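Glutamate--LysW ligase ArgX (Sulfolobus tokodaii, PDB 3VPB) probably joins the amino group of glutamate to the gamma-carboxyl group of the C-terminal glutamate of the carrier protein LysW, using ATP, in arginine biosynthesis. Local coordinates at residues V226-D237 against V248-F257; M57-A65 against N76-G85. One frame throughout, in Å; residues are numbered along the deposited sequence. Where two conformers were deposited one is given.

How the contacts relate
Along the chain, contact 2 (57-65 with 76-85) is complete before contact 1 (226-237 with 248-257) begins, yet their centres lie only about 12 Å apart. Contact 2 packs two helices of the N-terminal, pre-ATP-grasp part, helix 57-69 leading into strand 73-75 of its parallel sheet and helix 78-84 following that strand. Contact 1 belongs to the ATP-grasp part, where strands 233-241 and 245-252 form a hairpin at one side of an antiparallel sheet. They meet at N76, whose side-chain ND2 probably donates to the backbone O atoms of F233 and D253. Segment 76-85 is thus docked directly against the hairpin that carries the metal site, with helix 57-69 packed on it.

Contact 1: V226-D237 against V248-F257. With MG (magnesium ion), chain N; ZN (zinc ion), chain O; ADP (adenosine-5'-diphosphate), chain L; GLU (glutamic acid), chain M.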
loop_
_atom_site.group_PDB
_atom_site.type_symbol
_atom_site.label_atom_id
_atom_site.label_comp_id
_atom_site.label_asym_id
_atom_site.label_seq_id
_atom_site.Cartn_x
_atom_site.Cartn_y
_atom_site.Cartn_z
ATOM N N VAL B 226 32.508 -5.953 -9.199
ATOM C CA VAL B 226 31.880 -7.255 -9.432
ATOM C C VAL B 226 32.498 -8.392 -8.613
ATOM O O VAL B 226 31.793 -9.333 -8.222
ATOM C CB VAL B 226 31.907 -7.618 -10.928
ATOM C CG1 VAL B 226 31.230 -8.950 -11.154
ATOM C CG2 VAL B 226 31.203 -6.526 -11.737
ATOM N N SER B 227 33.809 -8.332 -8.396
ATOM C CA SER B 227 34.480 -9.353 -7.615
ATOM C C SER B 227 34.098 -9.252 -6.153
ATOM O O SER B 227 34.009 -10.270 -5.470
ATOM C CB SER B 227 35.991 -9.247 -7.765
ATOM O OG SER B 227 36.369 -9.498 -9.108
ATOM N N ILE B 228 33.877 -8.032 -5.671
ATOM C CA ILE B 228 33.453 -7.838 -4.284
ATOM C C ILE B 228 32.093 -8.499 -4.034
ATOM O O ILE B 228 31.887 -9.138 -3.001
ATOM C CB ILE B 228 33.418 -6.332 -3.914
ATOM C CG1 ILE B 228 34.847 -5.811 -3.745
ATOM C CG2 ILE B 228 32.640 -6.080 -2.610
ATOM C CD1 ILE B 228 34.926 -4.297 -3.926
ATOM N N VAL B 229 31.172 -8.346 -4.984
ATOM C CA VAL B 229 29.802 -8.830 -4.786
ATOM C C VAL B 229 29.589 -10.249 -5.316
ATOM O O VAL B 229 28.564 -10.859 -5.046
ATOM C CB VAL B 229 28.733 -7.871 -5.396
ATOM C CG1 VAL B 229 28.868 -6.461 -4.833
ATOM C CG2 VAL B 229 28.823 -7.868 -6.903
ATOM N N HIS B 230 30.559 -10.754 -6.077
ATOM C CA HIS B 230 30.543 -12.112 -6.637
ATOM C C HIS B 230 29.445 -12.442 -7.660
ATOM O O HIS B 230 28.997 -13.581 -7.740
ATOM C CB HIS B 230 30.604 -13.169 -5.524
ATOM C CG HIS B 230 31.874 -13.122 -4.734
ATOM N ND1 HIS B 230 31.928 -12.663 -3.436
ATOM C CD2 HIS B 230 33.143 -13.456 -5.068
ATOM C CE1 HIS B 230 33.173 -12.721 -3.001
ATOM N NE2 HIS B 230 33.930 -13.207 -3.968
ATOM N N GLY B 231 29.015 -11.461 -8.445
ATOM C CA GLY B 231 28.007 -11.741 -9.478
ATOM C C GLY B 231 28.582 -12.476 -10.680
ATOM O O GLY B 231 29.673 -12.163 -11.128
ATOM N N GLU B 232 27.855 -13.459 -11.194
ATOM C CA GLU B 232 28.235 -14.155 -12.422
ATOM C C GLU B 232 27.755 -13.508 -13.702
ATOM O O GLU B 232 28.376 -13.669 -14.752
ATOM C CB GLU B 232 27.762 -15.618 -12.394
ATOM C CG GLU B 232 28.874 -16.559 -11.981
ATOM C CD GLU B 232 28.482 -18.009 -12.125
ATOM O OE1 GLU B 232 27.494 -18.417 -11.483
ATOM O OE2 GLU B 232 29.182 -18.728 -12.869
ATOM N N PHE B 233 26.611 -12.810 -13.643
ATOM C CA PHE B 233 26.112 -12.117 -14.824
ATOM C C PHE B 233 25.401 -10.880 -14.308
ATOM O O PHE B 233 24.250 -10.953 -13.900
ATOM C CB PHE B 233 25.173 -13.007 -15.661
ATOM C CG PHE B 233 24.487 -12.309 -16.813
ATOM C CD1 PHE B 233 25.168 -11.409 -17.630
ATOM C CD2 PHE B 233 23.151 -12.585 -17.104
ATOM C CE1 PHE B 233 24.532 -10.798 -18.703
ATOM C CE2 PHE B 233 22.507 -11.979 -18.163
ATOM C CZ PHE B 233 23.180 -11.080 -18.973
ATOM N N VAL B 234 26.108 -9.756 -14.276
ATOM C CA VAL B 234 25.549 -8.556 -13.637
ATOM C C VAL B 234 25.829 -7.304 -14.451
ATOM O O VAL B 234 26.786 -7.261 -15.249
ATOM C CB VAL B 234 26.093 -8.336 -12.198
ATOM C CG1 VAL B 234 25.598 -9.430 -11.208
ATOM C CG2 VAL B 234 27.622 -8.243 -12.213
ATOM N N SER B 235 25.003 -6.283 -14.254
ATOM C CA SER B 235 25.327 -4.981 -14.817
ATOM C C SER B 235 25.805 -4.043 -13.719
ATOM O O SER B 235 25.573 -4.267 -12.511
ATOM C CB SER B 235 24.138 -4.384 -15.598
ATOM O OG SER B 235 23.071 -4.120 -14.725
ATOM N N ILE B 236 26.526 -3.008 -14.145
ATOM C CA ILE B 236 27.089 -2.036 -13.229
ATOM C C ILE B 236 26.814 -0.652 -13.810
ATOM O O ILE B 236 26.990 -0.428 -15.030
ATOM C CB ILE B 236 28.624 -2.199 -13.074
ATOM C CG1 ILE B 236 29.040 -3.660 -12.855
ATOM C CG2 ILE B 236 29.138 -1.363 -11.890
ATOM C CD1 ILE B 236 29.146 -4.570 -14.147
ATOM N N ASP B 237 26.365 0.256 -12.937
ATOM C CA ASP B 237 26.138 1.646 -13.294
ATOM C C ASP B 237 27.279 2.465 -12.698
ATOM O O ASP B 237 27.572 2.376 -11.491
ATOM C CB ASP B 237 24.818 2.201 -12.703
ATOM C CG ASP B 237 23.557 1.578 -13.289
ATOM O OD1 ASP B 237 23.584 0.473 -13.851
ATOM O OD2 ASP B 237 22.475 2.233 -13.171
ATOM N N VAL B 248 31.092 4.170 -8.517
ATOM C CA VAL B 248 30.091 3.118 -8.741
ATOM C C VAL B 248 28.786 3.501 -8.059
ATOM O O VAL B 248 28.754 3.770 -6.843
ATOM C CB VAL B 248 30.580 1.728 -8.256
ATOM C CG1 VAL B 248 29.515 0.660 -8.547
ATOM C CG2 VAL B 248 31.884 1.376 -8.953
ATOM N N ASN B 249 27.720 3.553 -8.851
ATOM C CA ASN B 249 26.410 3.912 -8.365
ATOM C C ASN B 249 25.550 2.713 -7.959
ATOM O O ASN B 249 24.828 2.778 -6.962
ATOM C CB ASN B 249 25.711 4.730 -9.442
ATOM C CG ASN B 249 24.419 5.340 -8.975
ATOM O OD1 ASN B 249 24.267 5.706 -7.811
ATOM N ND2 ASN B 249 23.476 5.472 -9.900
ATOM N N GLU B 250 25.559 1.647 -8.754
ATOM C CA GLU B 250 24.815 0.433 -8.379
ATOM C C GLU B 250 25.246 -0.750 -9.220
ATOM O O GLU B 250 25.959 -0.586 -10.207
ATOM C CB GLU B 250 23.309 0.617 -8.511
ATOM C CG GLU B 250 22.829 0.812 -9.951
ATOM C CD GLU B 250 21.385 0.387 -10.132
ATOM O OE1 GLU B 250 20.798 0.706 -11.205
ATOM O OE2 GLU B 250 20.855 -0.304 -9.218
ATOM N N LEU B 251 24.795 -1.930 -8.817
ATOM C CA LEU B 251 24.906 -3.131 -9.631
ATOM C C LEU B 251 23.538 -3.731 -9.778
ATOM O O LEU B 251 22.678 -3.473 -8.952
ATOM C CB LEU B 251 25.861 -4.154 -8.988
ATOM C CG LEU B 251 27.354 -3.812 -9.137
ATOM C CD1 LEU B 251 27.841 -2.966 -7.967
ATOM C CD2 LEU B 251 28.202 -5.050 -9.296
ATOM N N ASN B 252 23.305 -4.504 -10.830
ATOM C CA ASN B 252 21.988 -5.098 -11.027
ATOM C C ASN B 252 22.091 -6.582 -11.295
ATOM O O ASN B 252 22.940 -7.013 -12.087
ATOM C CB ASN B 252 21.252 -4.394 -12.164
ATOM C CG ASN B 252 21.107 -2.877 -11.924
ATOM O OD1 ASN B 252 20.186 -2.438 -11.241
ATOM N ND2 ASN B 252 22.015 -2.087 -12.499
ATOM N N ASP B 253 21.190 -7.348 -10.676
ATOM C CA ASP B 253 21.269 -8.810 -10.685
ATOM C C ASP B 253 20.493 -9.546 -11.779
ATOM O O ASP B 253 20.750 -10.733 -12.016
ATOM C CB ASP B 253 20.920 -9.373 -9.303
ATOM C CG ASP B 253 19.571 -8.894 -8.795
ATOM O OD1 ASP B 253 18.550 -9.231 -9.426
ATOM O OD2 ASP B 253 19.528 -8.208 -7.739
ATOM N N VAL B 254 19.552 -8.869 -12.433
ATOM C CA VAL B 254 18.842 -9.427 -13.599
ATOM C C VAL B 254 18.968 -8.432 -14.749
ATOM O O VAL B 254 18.016 -7.697 -15.083
ATOM C CB VAL B 254 17.352 -9.762 -13.324
ATOM C CG1 VAL B 254 16.734 -10.498 -14.540
ATOM C CG2 VAL B 254 17.191 -10.668 -12.075
ATOM N N PRO B 255 20.148 -8.394 -15.361
ATOM C CA PRO B 255 20.393 -7.244 -16.248
ATOM C C PRO B 255 19.594 -7.260 -17.539
ATOM O O PRO B 255 19.348 -8.315 -18.122
ATOM C CB PRO B 255 21.900 -7.300 -16.526
ATOM C CG PRO B 255 22.363 -8.636 -16.081
ATOM C CD PRO B 255 21.322 -9.277 -15.208
ATOM N N GLU B 256 19.147 -6.084 -17.951
ATOM C CA GLU B 256 18.575 -5.934 -19.278
ATOM C C GLU B 256 19.742 -5.515 -20.171
ATOM O O GLU B 256 20.786 -5.072 -19.661
ATOM C CB GLU B 256 17.442 -4.917 -19.273
ATOM C CG GLU B 256 16.108 -5.426 -18.651
ATOM C CD GLU B 256 15.126 -4.275 -18.416
ATOM O OE1 GLU B 256 13.902 -4.494 -18.529
ATOM O OE2 GLU B 256 15.594 -3.145 -18.130
ATOM N N PHE B 257 19.612 -5.721 -21.478
ATOM C CA PHE B 257 20.743 -5.487 -22.383
ATOM C C PHE B 257 20.377 -5.081 -23.796
ATOM O O PHE B 257 21.241 -5.131 -24.672
ATOM C CB PHE B 257 21.758 -6.670 -22.382
ATOM C CG PHE B 257 21.136 -8.040 -22.528
ATOM C CD1 PHE B 257 20.844 -8.580 -23.800
ATOM C CD2 PHE B 257 20.881 -8.825 -21.385
ATOM C CE1 PHE B 257 20.298 -9.866 -23.919
ATOM C CE2 PHE B 257 20.286 -10.087 -21.485
ATOM C CZ PHE B 257 20.012 -10.622 -22.758
HETATM MG MG MG N . 20.502 2.276 -12.546
HETATM ZN ZN ZN O . 19.045 -0.431 -10.786
HETATM P PB ADP L . 17.960 2.498 -10.685
HETATM O O1B ADP L . 18.247 1.193 -10.040
HETATM O O2B ADP L . 18.461 2.661 -12.110
HETATM O O3B ADP L . 16.556 3.006 -10.528
HETATM P PA ADP L . 20.093 4.396 -10.141
HETATM O O1A ADP L . 20.715 4.706 -8.783
HETATM O O2A ADP L . 20.858 3.729 -11.262
HETATM O O3A ADP L . 18.761 3.568 -9.783
HETATM O "O5'" ADP L . 19.518 5.798 -10.676
HETATM C "C5'" ADP L . 18.882 5.962 -11.943
HETATM C "C4'" ADP L . 19.474 7.159 -12.663
HETATM O "O4'" ADP L . 19.403 8.299 -11.799
HETATM C "C3'" ADP L . 20.965 6.945 -12.939
HETATM O "O3'" ADP L . 21.166 6.326 -14.216
HETATM C "C2'" ADP L . 21.512 8.352 -12.920
HETATM O "O2'" ADP L . 21.279 8.997 -14.180
HETATM C "C1'" ADP L . 20.634 9.024 -11.898
HETATM N N9 ADP L . 21.282 9.019 -10.572
HETATM C C8 ADP L . 21.055 8.169 -9.538
HETATM N N7 ADP L . 21.810 8.540 -8.494
HETATM C C5 ADP L . 22.515 9.630 -8.857
HETATM C C6 ADP L . 23.520 10.502 -8.238
HETATM N N6 ADP L . 23.894 10.291 -6.962
HETATM N N1 ADP L . 23.984 11.569 -8.955
HETATM C C2 ADP L . 23.605 11.809 -10.216
HETATM N N3 ADP L . 22.707 11.012 -10.850
HETATM C C4 ADP L . 22.163 9.937 -10.219
HETATM N N GLU M . 17.534 -1.264 -17.106
HETATM C CA GLU M . 18.520 -0.581 -17.987
HETATM C C GLU M . 18.033 0.818 -18.297
HETATM O O GLU M . 18.883 1.699 -18.524
HETATM C CB GLU M . 18.720 -1.364 -19.295
HETATM C CG GLU M . 19.877 -0.857 -20.139
HETATM C CD GLU M . 20.073 -1.646 -21.434
HETATM O OE1 GLU M . 19.060 -2.038 -22.067
HETATM O OE2 GLU M . 21.261 -1.853 -21.809
HETATM O OXT GLU M . 16.811 1.086 -18.356
HETATM O O HOH W 1 23.529 5.082 -12.521
HETATM O O HOH W 2 20.388 3.662 -14.159
HETATM O O HOH W 3 17.836 -1.753 -9.690
#
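E250 and D237 bring two carboxylates together, E250 OE1 lying 3.0 Å from D237 OD2, an approach the bound metals probably make tolerable by offsetting charge. OE1 of E250 bridges magnesium and zinc, at 2.1 Å from each, whereas D237 OD2 binds magnesium alone. The two side chains run side by side with their carboxylate planes 87° apart; R192 and R178 add positive charge around D237. E250 also grips zinc with OE2, and N252 adds OD1, while N252 ND2 donates to S235 OG over 3.2 Å; zinc and this bent bond together help to set the amide's rotation, and an asparagine serves both roles. E56 of the LysW chain also bonds that hydroxyl. Beneath, D237 N donates almost straight (176°) to E250 O, and N249 and E250 both face D237 in a classic beta bulge. On the other face of the sheet, L251 CD2 packs 3.7 Å from V229 CG2 and beside I236, where branched aliphatic side chains suit the dry interior. The trans chi1 of F233 (173°) extends its ring to P255, whose CG sits over one face, 3.9 Å from the ring centroid, and to F257, whose CE2 lies at the edge. Replacing F233 by alanine would probably deprive P255 of its CH-pi partner and open a gap beside F257. Together with the ADP phosphates, this is the two-metal site of an ATP-grasp ligase, built on an antiparallel hairpin.

Contact 2: M57-A65 against N76-G85; sequences MYRALYSSA and NSSDVINVCG
The amide of N82 is the flat group that meets the opposing helix, and L61 covers one of its faces: CD1 of L61 stands over the amide carbon, 3.9 Å from N82 CG, while CD2 lies on the same side, 3.5 Å from N82 OD1. L61 gets there by standing its CG opposite its backbone N (chi1 -180°), which brings both methyls up against N82. CD1 also rests against a backbone carbonyl, 3.3 Å from S78 O. L89 of the second subunit packs on N82 as well. The axes of segments 57-65 and 78-84 run nearly antiparallel (157°) and approach to 8.8 Å.

At the centre, I81 is a knob in a hole formed by M57, A60, L61 and S64. Its two branches divide the work: CG2 presses on the backbone of the other helix, 3.8 Å from L61 CA, and CD1 reaches 3.8 Å from S64 CB. A60 suits this place because its small methyl lets the isoleucine come within 3.5 Å of a carbonyl, I81 CD1 to A60 O. S78 is similarly small, and its CB lies against A65 while its hydroxyl bonds to E68. The hydroxyl of S64 lies close to N76 O and is hydrogen-bonded to T74. At the far end M57 bends its thioether so that CE touches G85 O at 3.8 Å; a beta carbon on G85 would crowd M57 CG and clash with I81 O.

The helices therefore meet mainly through apolar surfaces, with I81 in its socket and L61 against the amide.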
loop_
_atom_site.group_PDB
_atom_site.type_symbol
_atom_site.label_atom_id
_atom_site.label_comp_id
_atom_site.label_asym_id
_atom_site.label_seq_id
_atom_site.Cartn_x
_atom_site.Cartn_y
_atom_site.Cartn_z
ATOM N N MET B 57 12.083 -8.536 -8.623
ATOM C CA MET B 57 13.273 -8.888 -7.846
ATOM C C MET B 57 12.953 -9.944 -6.763
ATOM O O MET B 57 13.741 -10.854 -6.541
ATOM C CB MET B 57 13.910 -7.666 -7.209
ATOM C CG MET B 57 15.207 -7.993 -6.458
ATOM S SD MET B 57 14.879 -8.374 -4.730
ATOM C CE MET B 57 14.875 -6.658 -4.174
ATOM N N TYR B 58 11.796 -9.845 -6.124
ATOM C CA TYR B 58 11.434 -10.864 -5.118
ATOM C C TYR B 58 11.255 -12.251 -5.737
ATOM O O TYR B 58 11.697 -13.251 -5.158
ATOM C CB TYR B 58 10.209 -10.454 -4.306
ATOM C CG TYR B 58 10.463 -9.259 -3.398
ATOM C CD1 TYR B 58 11.460 -9.285 -2.423
ATOM C CD2 TYR B 58 9.686 -8.114 -3.506
ATOM C CE1 TYR B 58 11.690 -8.167 -1.598
ATOM C CE2 TYR B 58 9.903 -7.009 -2.687
ATOM C CZ TYR B 58 10.890 -7.047 -1.734
ATOM O OH TYR B 58 11.080 -5.937 -0.934
ATOM N N ARG B 59 10.631 -12.311 -6.912
ATOM C CA ARG B 59 10.532 -13.583 -7.658
ATOM C C ARG B 59 11.899 -14.126 -8.044
ATOM O O ARG B 59 12.134 -15.328 -7.940
ATOM C CB ARG B 59 9.665 -13.457 -8.912
ATOM C CG ARG B 59 8.193 -13.250 -8.613
ATOM C CD ARG B 59 7.344 -13.637 -9.802
ATOM N NE ARG B 59 5.935 -13.392 -9.508
ATOM C CZ ARG B 59 5.185 -12.516 -10.166
ATOM N NH1 ARG B 59 3.916 -12.371 -9.827
ATOM N NH2 ARG B 59 5.690 -11.818 -11.197
ATOM N N ALA B 60 12.819 -13.245 -8.459
ATOM C CA ALA B 60 14.175 -13.665 -8.759
ATOM C C ALA B 60 14.862 -14.217 -7.507
ATOM O O ALA B 60 15.510 -15.278 -7.555
ATOM C CB ALA B 60 14.996 -12.477 -9.363
ATOM N N LEU B 61 14.752 -13.479 -6.405
ATOM C CA LEU B 61 15.359 -13.882 -5.137
ATOM C C LEU B 61 14.845 -15.234 -4.666
ATOM O O LEU B 61 15.624 -16.138 -4.343
ATOM C CB LEU B 61 15.114 -12.817 -4.060
ATOM C CG LEU B 61 15.694 -13.097 -2.685
ATOM C CD1 LEU B 61 17.269 -13.256 -2.714
ATOM C CD2 LEU B 61 15.285 -12.025 -1.713
ATOM N N TYR B 62 13.534 -15.400 -4.686
ATOM C CA TYR B 62 12.942 -16.593 -4.096
ATOM C C TYR B 62 13.042 -17.811 -5.003
ATOM O O TYR B 62 13.261 -18.919 -4.487
ATOM C CB TYR B 62 11.486 -16.345 -3.660
ATOM C CG TYR B 62 11.361 -15.310 -2.567
ATOM C CD1 TYR B 62 10.313 -14.393 -2.563
ATOM C CD2 TYR B 62 12.311 -15.211 -1.554
ATOM C CE1 TYR B 62 10.231 -13.438 -1.549
ATOM C CE2 TYR B 62 12.223 -14.271 -0.542
ATOM C CZ TYR B 62 11.163 -13.377 -0.558
ATOM O OH TYR B 62 11.057 -12.435 0.433
ATOM N N SER B 63 12.907 -17.641 -6.325
ATOM C CA SER B 63 13.061 -18.790 -7.225
ATOM C C SER B 63 14.490 -19.310 -7.116
ATOM O O SER B 63 14.701 -20.522 -7.093
ATOM C CB SER B 63 12.716 -18.446 -8.679
ATOM O OG SER B 63 13.485 -17.356 -9.178
ATOM N N SER B 64 15.460 -18.389 -7.037
ATOM C CA SER B 64 16.880 -18.760 -6.920
ATOM C C SER B 64 17.123 -19.546 -5.618
ATOM O O SER B 64 17.821 -20.555 -5.604
ATOM C CB SER B 64 17.762 -17.507 -6.982
ATOM O OG SER B 64 19.143 -17.820 -7.040
ATOM N N ALA B 65 16.558 -19.060 -4.514
ATOM C CA ALA B 65 16.705 -19.745 -3.225
ATOM C C ALA B 65 16.138 -21.166 -3.254
ATOM O O ALA B 65 16.769 -22.105 -2.741
ATOM C CB ALA B 65 16.022 -18.942 -2.142
ATOM N N ASN B 76 21.807 -15.347 -11.469
ATOM C CA ASN B 76 22.671 -15.201 -10.297
ATOM C C ASN B 76 22.198 -15.966 -9.060
ATOM O O ASN B 76 21.054 -16.410 -8.992
ATOM C CB ASN B 76 22.839 -13.704 -9.949
ATOM C CG ASN B 76 23.562 -12.952 -11.039
ATOM O OD1 ASN B 76 24.675 -13.297 -11.391
ATOM N ND2 ASN B 76 22.899 -11.963 -11.626
ATOM N N SER B 77 23.091 -16.118 -8.091
ATOM C CA SER B 77 22.753 -16.749 -6.803
ATOM C C SER B 77 21.850 -15.852 -5.927
ATOM O O SER B 77 21.788 -14.629 -6.107
ATOM C CB SER B 77 24.034 -17.196 -6.065
ATOM O OG SER B 77 24.786 -16.080 -5.605
ATOM N N SER B 78 21.136 -16.459 -4.973
ATOM C CA SER B 78 20.231 -15.679 -4.122
ATOM C C SER B 78 21.028 -14.685 -3.291
ATOM O O SER B 78 20.548 -13.611 -2.981
ATOM C CB SER B 78 19.352 -16.593 -3.234
ATOM O OG SER B 78 20.137 -17.304 -2.292
ATOM N N ASP B 79 22.269 -15.034 -2.952
ATOM C CA ASP B 79 23.075 -14.145 -2.124
ATOM C C ASP B 79 23.453 -12.901 -2.941
ATOM O O ASP B 79 23.403 -11.790 -2.421
ATOM C CB ASP B 79 24.297 -14.882 -1.547
ATOM C CG ASP B 79 23.938 -15.816 -0.367
ATOM O OD1 ASP B 79 24.668 -16.819 -0.135
ATOM O OD2 ASP B 79 22.924 -15.575 0.329
ATOM N N VAL B 80 23.739 -13.090 -4.225
ATOM C CA VAL B 80 24.065 -11.994 -5.138
ATOM C C VAL B 80 22.799 -11.149 -5.402
ATOM O O VAL B 80 22.831 -9.914 -5.360
ATOM C CB VAL B 80 24.638 -12.537 -6.448
ATOM C CG1 VAL B 80 24.740 -11.438 -7.496
ATOM C CG2 VAL B 80 26.037 -13.175 -6.183
ATOM N N ILE B 81 21.686 -11.821 -5.653
ATOM C CA ILE B 81 20.406 -11.111 -5.885
ATOM C C ILE B 81 20.053 -10.203 -4.681
ATOM O O ILE B 81 19.711 -9.027 -4.847
ATOM C CB ILE B 81 19.260 -12.083 -6.265
ATOM C CG1 ILE B 81 19.532 -12.702 -7.642
ATOM C CG2 ILE B 81 17.928 -11.316 -6.321
ATOM C CD1 ILE B 81 18.767 -14.020 -7.940
ATOM N N ASN B 82 20.172 -10.739 -3.474
ATOM C CA ASN B 82 19.861 -10.005 -2.240
ATOM C C ASN B 82 20.708 -8.725 -2.131
ATOM O O ASN B 82 20.189 -7.620 -1.881
ATOM C CB ASN B 82 20.115 -10.928 -1.043
ATOM C CG ASN B 82 18.936 -10.997 -0.045
ATOM O OD1 ASN B 82 17.919 -10.307 -0.171
ATOM N ND2 ASN B 82 19.088 -11.841 0.958
ATOM N N VAL B 83 22.003 -8.873 -2.389
ATOM C CA VAL B 83 22.933 -7.774 -2.231
ATOM C C VAL B 83 22.838 -6.758 -3.385
ATOM O O VAL B 83 22.750 -5.572 -3.128
ATOM C CB VAL B 83 24.375 -8.300 -1.972
ATOM C CG1 VAL B 83 25.372 -7.148 -1.979
ATOM C CG2 VAL B 83 24.406 -8.989 -0.613
ATOM N N CYS B 84 22.805 -7.220 -4.637
ATOM C CA CYS B 84 22.771 -6.293 -5.783
ATOM C C CYS B 84 21.416 -5.637 -5.907
ATOM O O CYS B 84 21.310 -4.517 -6.388
ATOM C CB CYS B 84 23.053 -7.020 -7.083
ATOM S SG CYS B 84 24.696 -7.546 -7.228
ATOM N N GLY B 85 20.377 -6.338 -5.474
ATOM C CA GLY B 85 19.009 -5.792 -5.519
ATOM C C GLY B 85 18.743 -4.761 -4.434
ATOM O O GLY B 85 17.668 -4.149 -4.391
#